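Local coordinates for protein arginine N-methyltransferase SFM1 (Saccharomyces cerevisiae, PDB 5C74), which transfers a methyl group from S-adenosyl-L-methionine to an arginine of ribosomal protein S3, leaving it monomethylated, at residues F12-R25 with K44-R56. Residues are numbered along the deposited sequence; the frame is centred on the assembly and turned at random.
Sequences FSEWVILEYSQILR and KDIPQRLLKLGLR. With SO4 (sulfate ion), chain C.
NH2 of Arg49 is gripped twice, giving one N-H to OE1 of Glu14 at 2.8 Å and the other to O1 of a sulfate. Arg49 NH1 reaches Glu14 OE2, also at 2.8 Å, so the guanidinium meets the carboxylate end-on, its plane 10° from that of the acid, both oxygens being approached on their syn sides. A bend in the arginine chain (chi3 -64°) turns NE back to sulfate O3, which also takes the backbone N-H of Arg49. Ile17 CG2 lies over the centre of the guanidinium, 3.5 Å above its plane. An alanine in place of Glu14 is likely to leave Arg49 NH1 without its carboxylate mate. Deeper in, Pro47 CD rests over one face of the Phe12 ring, a CH-pi contact 3.7 Å from the centroid. Leu50 is a knob among Ile17, Tyr20, Ser21 and Leu24, its CD2 3.8 Å from Tyr20 CB. Beyond it Leu24 CD1 touches Leu53 CB and Leu55 CD1. Helices 14-25 and 48-52 run nearly parallel, their N-to-C directions 10° apart; Tyr20, Ile23 and, just after helix 48-52, Leu55 pack on strand 32-35, an arrangement characteristic of the layered parallel alpha/beta fold of SPOUT methyltransferases.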
loop_
_atom_site.group_PDB
_atom_site.type_symbol
_atom_site.label_atom_id
_atom_site.label_comp_id
_atom_site.label_asym_id
_atom_site.label_seq_id
_atom_site.Cartn_x
_atom_site.Cartn_y
_atom_site.Cartn_z
ATOM N N PHE A 12 1.022 2.644 1.949
ATOM C CA PHE A 12 2.199 1.880 1.568
ATOM C C PHE A 12 1.860 0.408 1.637
ATOM O O PHE A 12 1.674 -0.123 2.722
ATOM C CB PHE A 12 3.376 2.170 2.503
ATOM C CG PHE A 12 3.883 3.585 2.432
ATOM C CD1 PHE A 12 3.178 4.621 3.032
ATOM C CD2 PHE A 12 5.082 3.868 1.793
ATOM C CE1 PHE A 12 3.644 5.923 2.977
ATOM C CE2 PHE A 12 5.560 5.176 1.731
ATOM C CZ PHE A 12 4.840 6.199 2.315
ATOM N N SER A 13 1.785 -0.243 0.487
ATOM C CA SER A 13 1.550 -1.683 0.471
ATOM C C SER A 13 2.759 -2.418 1.041
ATOM O O SER A 13 3.866 -1.880 1.069
ATOM C CB SER A 13 1.271 -2.154 -0.938
ATOM O OG SER A 13 2.458 -2.054 -1.701
ATOM N N GLU A 14 2.553 -3.647 1.496
ATOM C CA GLU A 14 3.640 -4.383 2.116
ATOM C C GLU A 14 4.790 -4.583 1.130
ATOM O O GLU A 14 5.955 -4.426 1.505
ATOM C CB GLU A 14 3.137 -5.725 2.661
ATOM C CG GLU A 14 4.196 -6.555 3.368
ATOM C CD GLU A 14 4.764 -5.892 4.624
ATOM O OE1 GLU A 14 4.141 -4.946 5.167
ATOM O OE2 GLU A 14 5.846 -6.333 5.070
ATOM N N TRP A 15 4.482 -4.876 -0.133
ATOM C CA TRP A 15 5.566 -5.107 -1.088
ATOM C C TRP A 15 6.328 -3.809 -1.357
ATOM O O TRP A 15 7.555 -3.840 -1.514
ATOM C CB TRP A 15 5.056 -5.724 -2.406
ATOM C CG TRP A 15 4.122 -4.885 -3.249
ATOM C CD1 TRP A 15 2.753 -4.916 -3.246
ATOM C CD2 TRP A 15 4.497 -3.932 -4.249
ATOM N NE1 TRP A 15 2.257 -4.031 -4.178
ATOM C CE2 TRP A 15 3.310 -3.419 -4.812
ATOM C CE3 TRP A 15 5.730 -3.454 -4.721
ATOM C CZ2 TRP A 15 3.312 -2.457 -5.822
ATOM C CZ3 TRP A 15 5.733 -2.498 -5.735
ATOM C CH2 TRP A 15 4.530 -2.009 -6.266
ATOM N N VAL A 16 5.624 -2.678 -1.367
ATOM C CA VAL A 16 6.292 -1.374 -1.521
ATOM C C VAL A 16 7.207 -1.068 -0.328
ATOM O O VAL A 16 8.325 -0.554 -0.481
ATOM C CB VAL A 16 5.260 -0.229 -1.684
ATOM C CG1 VAL A 16 5.893 1.120 -1.433
ATOM C CG2 VAL A 16 4.625 -0.257 -3.070
ATOM N N ILE A 17 6.749 -1.398 0.873
ATOM C CA ILE A 17 7.586 -1.196 2.063
ATOM C C ILE A 17 8.857 -2.040 1.969
ATOM O O ILE A 17 9.954 -1.574 2.292
ATOM C CB ILE A 17 6.817 -1.538 3.352
ATOM C CG1 ILE A 17 5.685 -0.516 3.559
ATOM C CG2 ILE A 17 7.770 -1.555 4.563
ATOM C CD1 ILE A 17 4.686 -0.905 4.691
ATOM N N LEU A 18 8.722 -3.274 1.503
ATOM C CA LEU A 18 9.901 -4.112 1.349
ATOM C C LEU A 18 10.841 -3.536 0.290
ATOM O O LEU A 18 12.065 -3.542 0.486
ATOM C CB LEU A 18 9.514 -5.549 0.992
ATOM C CG LEU A 18 8.679 -6.273 2.056
ATOM C CD1 LEU A 18 8.393 -7.713 1.585
ATOM C CD2 LEU A 18 9.420 -6.280 3.388
ATOM N N GLU A 19 10.280 -3.045 -0.819
ATOM C CA GLU A 19 11.119 -2.458 -1.874
ATOM C C GLU A 19 11.812 -1.191 -1.415
ATOM O O GLU A 19 13.022 -1.029 -1.633
ATOM C CB GLU A 19 10.302 -2.182 -3.133
ATOM C CG GLU A 19 9.864 -3.489 -3.798
ATOM C CD GLU A 19 9.420 -3.334 -5.252
ATOM O OE1 GLU A 19 9.246 -2.182 -5.734
ATOM O OE2 GLU A 19 9.263 -4.390 -5.909
ATOM N N TYR A 20 11.068 -0.291 -0.784
ATOM C CA TYR A 20 11.691 0.934 -0.260
ATOM C C TYR A 20 12.764 0.624 0.785
ATOM O O TYR A 20 13.801 1.288 0.823
ATOM C CB TYR A 20 10.641 1.870 0.349
ATOM C CG TYR A 20 9.736 2.545 -0.661
ATOM C CD1 TYR A 20 9.951 2.425 -2.037
ATOM C CD2 TYR A 20 8.670 3.330 -0.236
ATOM C CE1 TYR A 20 9.106 3.055 -2.943
ATOM C CE2 TYR A 20 7.833 3.951 -1.129
ATOM C CZ TYR A 20 8.052 3.827 -2.471
ATOM O OH TYR A 20 7.188 4.473 -3.319
ATOM N N SER A 21 12.510 -0.370 1.642
ATOM C CA SER A 21 13.483 -0.755 2.654
ATOM C C SER A 21 14.767 -1.224 1.995
ATOM O O SER A 21 15.856 -0.891 2.456
ATOM C CB SER A 21 12.943 -1.867 3.559
ATOM O OG SER A 21 11.808 -1.417 4.273
ATOM N N GLN A 22 14.636 -2.015 0.929
ATOM C CA GLN A 22 15.808 -2.525 0.223
ATOM C C GLN A 22 16.589 -1.374 -0.405
ATOM O O GLN A 22 17.826 -1.335 -0.347
ATOM C CB GLN A 22 15.393 -3.540 -0.848
ATOM C CG GLN A 22 16.566 -4.156 -1.607
ATOM C CD GLN A 22 17.150 -5.359 -0.913
ATOM O OE1 GLN A 22 16.948 -5.571 0.292
ATOM N NE2 GLN A 22 17.873 -6.179 -1.677
ATOM N N ILE A 23 15.869 -0.424 -0.989
ATOM C CA ILE A 23 16.520 0.763 -1.580
ATOM C C ILE A 23 17.308 1.553 -0.531
ATOM O O ILE A 23 18.477 1.906 -0.748
ATOM C CB ILE A 23 15.471 1.668 -2.273
ATOM C CG1 ILE A 23 14.921 0.937 -3.513
ATOM C CG2 ILE A 23 16.064 3.021 -2.648
ATOM C CD1 ILE A 23 13.597 1.504 -4.075
ATOM N N LEU A 24 16.684 1.800 0.617
ATOM C CA LEU A 24 17.345 2.515 1.703
ATOM C C LEU A 24 18.591 1.789 2.190
ATOM O O LEU A 24 19.606 2.418 2.476
ATOM C CB LEU A 24 16.369 2.741 2.869
ATOM C CG LEU A 24 15.252 3.749 2.590
ATOM C CD1 LEU A 24 14.083 3.581 3.581
ATOM C CD2 LEU A 24 15.803 5.176 2.668
ATOM N N ARG A 25 18.527 0.464 2.284
ATOM C CA ARG A 25 19.686 -0.292 2.736
ATOM C C ARG A 25 20.799 -0.206 1.696
ATOM O O ARG A 25 21.979 -0.195 2.047
ATOM C CB ARG A 25 19.323 -1.761 3.015
ATOM C CG ARG A 25 18.611 -1.955 4.371
ATOM C CD ARG A 25 18.374 -3.423 4.704
ATOM N NE ARG A 25 17.526 -4.057 3.709
ATOM C CZ ARG A 25 16.232 -4.322 3.873
ATOM N NH1 ARG A 25 15.622 -4.038 5.013
ATOM N NH2 ARG A 25 15.557 -4.889 2.889
ATOM N N LYS A 44 2.657 10.107 11.018
ATOM C CA LYS A 44 1.915 8.937 11.493
ATOM C C LYS A 44 1.537 7.979 10.363
ATOM O O LYS A 44 1.254 6.799 10.597
ATOM C CB LYS A 44 0.649 9.378 12.239
ATOM C CG LYS A 44 0.930 10.227 13.457
ATOM C CD LYS A 44 -0.345 10.852 14.008
ATOM C CE LYS A 44 -0.062 11.623 15.289
ATOM N NZ LYS A 44 -1.283 12.298 15.816
ATOM N N ASP A 45 1.528 8.485 9.137
ATOM C CA ASP A 45 1.167 7.656 7.989
ATOM C C ASP A 45 2.337 6.862 7.416
ATOM O O ASP A 45 2.143 6.001 6.547
ATOM C CB ASP A 45 0.568 8.517 6.881
ATOM C CG ASP A 45 -0.754 9.150 7.284
ATOM O OD1 ASP A 45 -1.701 8.393 7.560
ATOM O OD2 ASP A 45 -0.857 10.397 7.294
ATOM N N ILE A 46 3.546 7.159 7.874
ATOM C CA ILE A 46 4.731 6.494 7.331
ATOM C C ILE A 46 5.017 5.218 8.104
ATOM O O ILE A 46 5.085 5.243 9.334
ATOM C CB ILE A 46 5.966 7.414 7.381
ATOM C CG1 ILE A 46 5.604 8.811 6.864
ATOM C CG2 ILE A 46 7.129 6.808 6.587
ATOM C CD1 ILE A 46 5.236 8.846 5.378
ATOM N N PRO A 47 5.175 4.086 7.391
ATOM C CA PRO A 47 5.435 2.815 8.076
ATOM C C PRO A 47 6.607 2.930 9.055
ATOM O O PRO A 47 7.615 3.563 8.736
ATOM C CB PRO A 47 5.756 1.853 6.922
ATOM C CG PRO A 47 4.949 2.403 5.761
ATOM C CD PRO A 47 5.007 3.913 5.936
ATOM N N GLN A 48 6.467 2.335 10.235
ATOM C CA GLN A 48 7.518 2.398 11.251
ATOM C C GLN A 48 8.860 1.863 10.756
ATOM O O GLN A 48 9.916 2.377 11.136
ATOM C CB GLN A 48 7.101 1.628 12.506
ATOM C CG GLN A 48 6.033 2.325 13.334
ATOM C CD GLN A 48 6.503 3.660 13.882
ATOM O OE1 GLN A 48 5.887 4.696 13.639
ATOM N NE2 GLN A 48 7.601 3.638 14.622
ATOM N N ARG A 49 8.822 0.832 9.921
ATOM C CA ARG A 49 10.051 0.260 9.394
ATOM C C ARG A 49 10.805 1.288 8.556
ATOM O O ARG A 49 12.041 1.356 8.601
ATOM C CB ARG A 49 9.744 -1.003 8.581
ATOM C CG ARG A 49 9.596 -2.244 9.462
ATOM C CD ARG A 49 8.960 -3.411 8.689
ATOM N NE ARG A 49 7.591 -3.113 8.259
ATOM C CZ ARG A 49 6.973 -3.773 7.283
ATOM N NH1 ARG A 49 7.607 -4.764 6.655
ATOM N NH2 ARG A 49 5.735 -3.450 6.934
ATOM N N LEU A 50 10.067 2.113 7.821
ATOM C CA LEU A 50 10.714 3.089 6.948
ATOM C C LEU A 50 11.217 4.295 7.751
ATOM O O LEU A 50 12.287 4.845 7.473
ATOM C CB LEU A 50 9.760 3.532 5.842
ATOM C CG LEU A 50 9.338 2.387 4.903
ATOM C CD1 LEU A 50 8.326 2.866 3.883
ATOM C CD2 LEU A 50 10.559 1.783 4.186
ATOM N N LEU A 51 10.439 4.710 8.738
ATOM C CA LEU A 51 10.897 5.764 9.641
ATOM C C LEU A 51 12.199 5.353 10.331
ATOM O O LEU A 51 13.146 6.135 10.397
ATOM C CB LEU A 51 9.819 6.087 10.664
ATOM C CG LEU A 51 8.606 6.834 10.099
ATOM C CD1 LEU A 51 7.554 7.054 11.188
ATOM C CD2 LEU A 51 9.004 8.152 9.447
ATOM N N LYS A 52 12.264 4.113 10.815
ATOM C CA LYS A 52 13.467 3.659 11.507
ATOM C C LYS A 52 14.662 3.613 10.567
ATOM O O LYS A 52 15.804 3.775 10.999
ATOM C CB LYS A 52 13.245 2.290 12.155
ATOM C CG LYS A 52 12.232 2.344 13.293
ATOM C CD LYS A 52 12.300 1.117 14.183
ATOM C CE LYS A 52 11.234 1.181 15.269
ATOM N NZ LYS A 52 9.865 1.169 14.683
ATOM N N LEU A 53 14.405 3.417 9.281
ATOM C CA LEU A 53 15.489 3.410 8.301
ATOM C C LEU A 53 15.859 4.827 7.831
ATOM O O LEU A 53 16.785 5.009 7.042
ATOM C CB LEU A 53 15.114 2.534 7.099
ATOM C CG LEU A 53 15.230 1.022 7.341
ATOM C CD1 LEU A 53 14.680 0.208 6.154
ATOM C CD2 LEU A 53 16.681 0.647 7.605
ATOM N N GLY A 54 15.137 5.826 8.312
ATOM C CA GLY A 54 15.480 7.208 8.012
ATOM C C GLY A 54 14.848 7.798 6.762
ATOM O O GLY A 54 15.368 8.763 6.194
ATOM N N LEU A 55 13.717 7.240 6.341
ATOM C CA LEU A 55 13.072 7.653 5.095
ATOM C C LEU A 55 12.775 9.152 5.045
ATOM O O LEU A 55 12.112 9.687 5.927
ATOM C CB LEU A 55 11.762 6.883 4.893
ATOM C CG LEU A 55 11.023 7.275 3.608
ATOM C CD1 LEU A 55 11.767 6.752 2.372
ATOM C CD2 LEU A 55 9.581 6.788 3.645
ATOM N N ARG A 56 13.255 9.815 4.002
ATOM C CA ARG A 56 12.886 11.206 3.724
ATOM C C ARG A 56 11.715 11.293 2.765
ATOM O O ARG A 56 11.733 10.685 1.691
ATOM C CB ARG A 56 14.074 11.965 3.124
ATOM C CG ARG A 56 15.266 12.015 4.035
ATOM C CD ARG A 56 16.465 12.639 3.339
ATOM N NE ARG A 56 17.485 12.991 4.319
ATOM C CZ ARG A 56 18.510 13.806 4.083
ATOM N NH1 ARG A 56 18.663 14.354 2.889
ATOM N NH2 ARG A 56 19.383 14.072 5.046
HETATM S S SO4 C . 5.120 -0.939 9.719
HETATM O O1 SO4 C . 4.385 -1.397 8.538
HETATM O O2 SO4 C . 4.465 0.268 10.192
HETATM O O3 SO4 C . 6.506 -0.664 9.358
HETATM O O4 SO4 C . 5.090 -1.948 10.769
#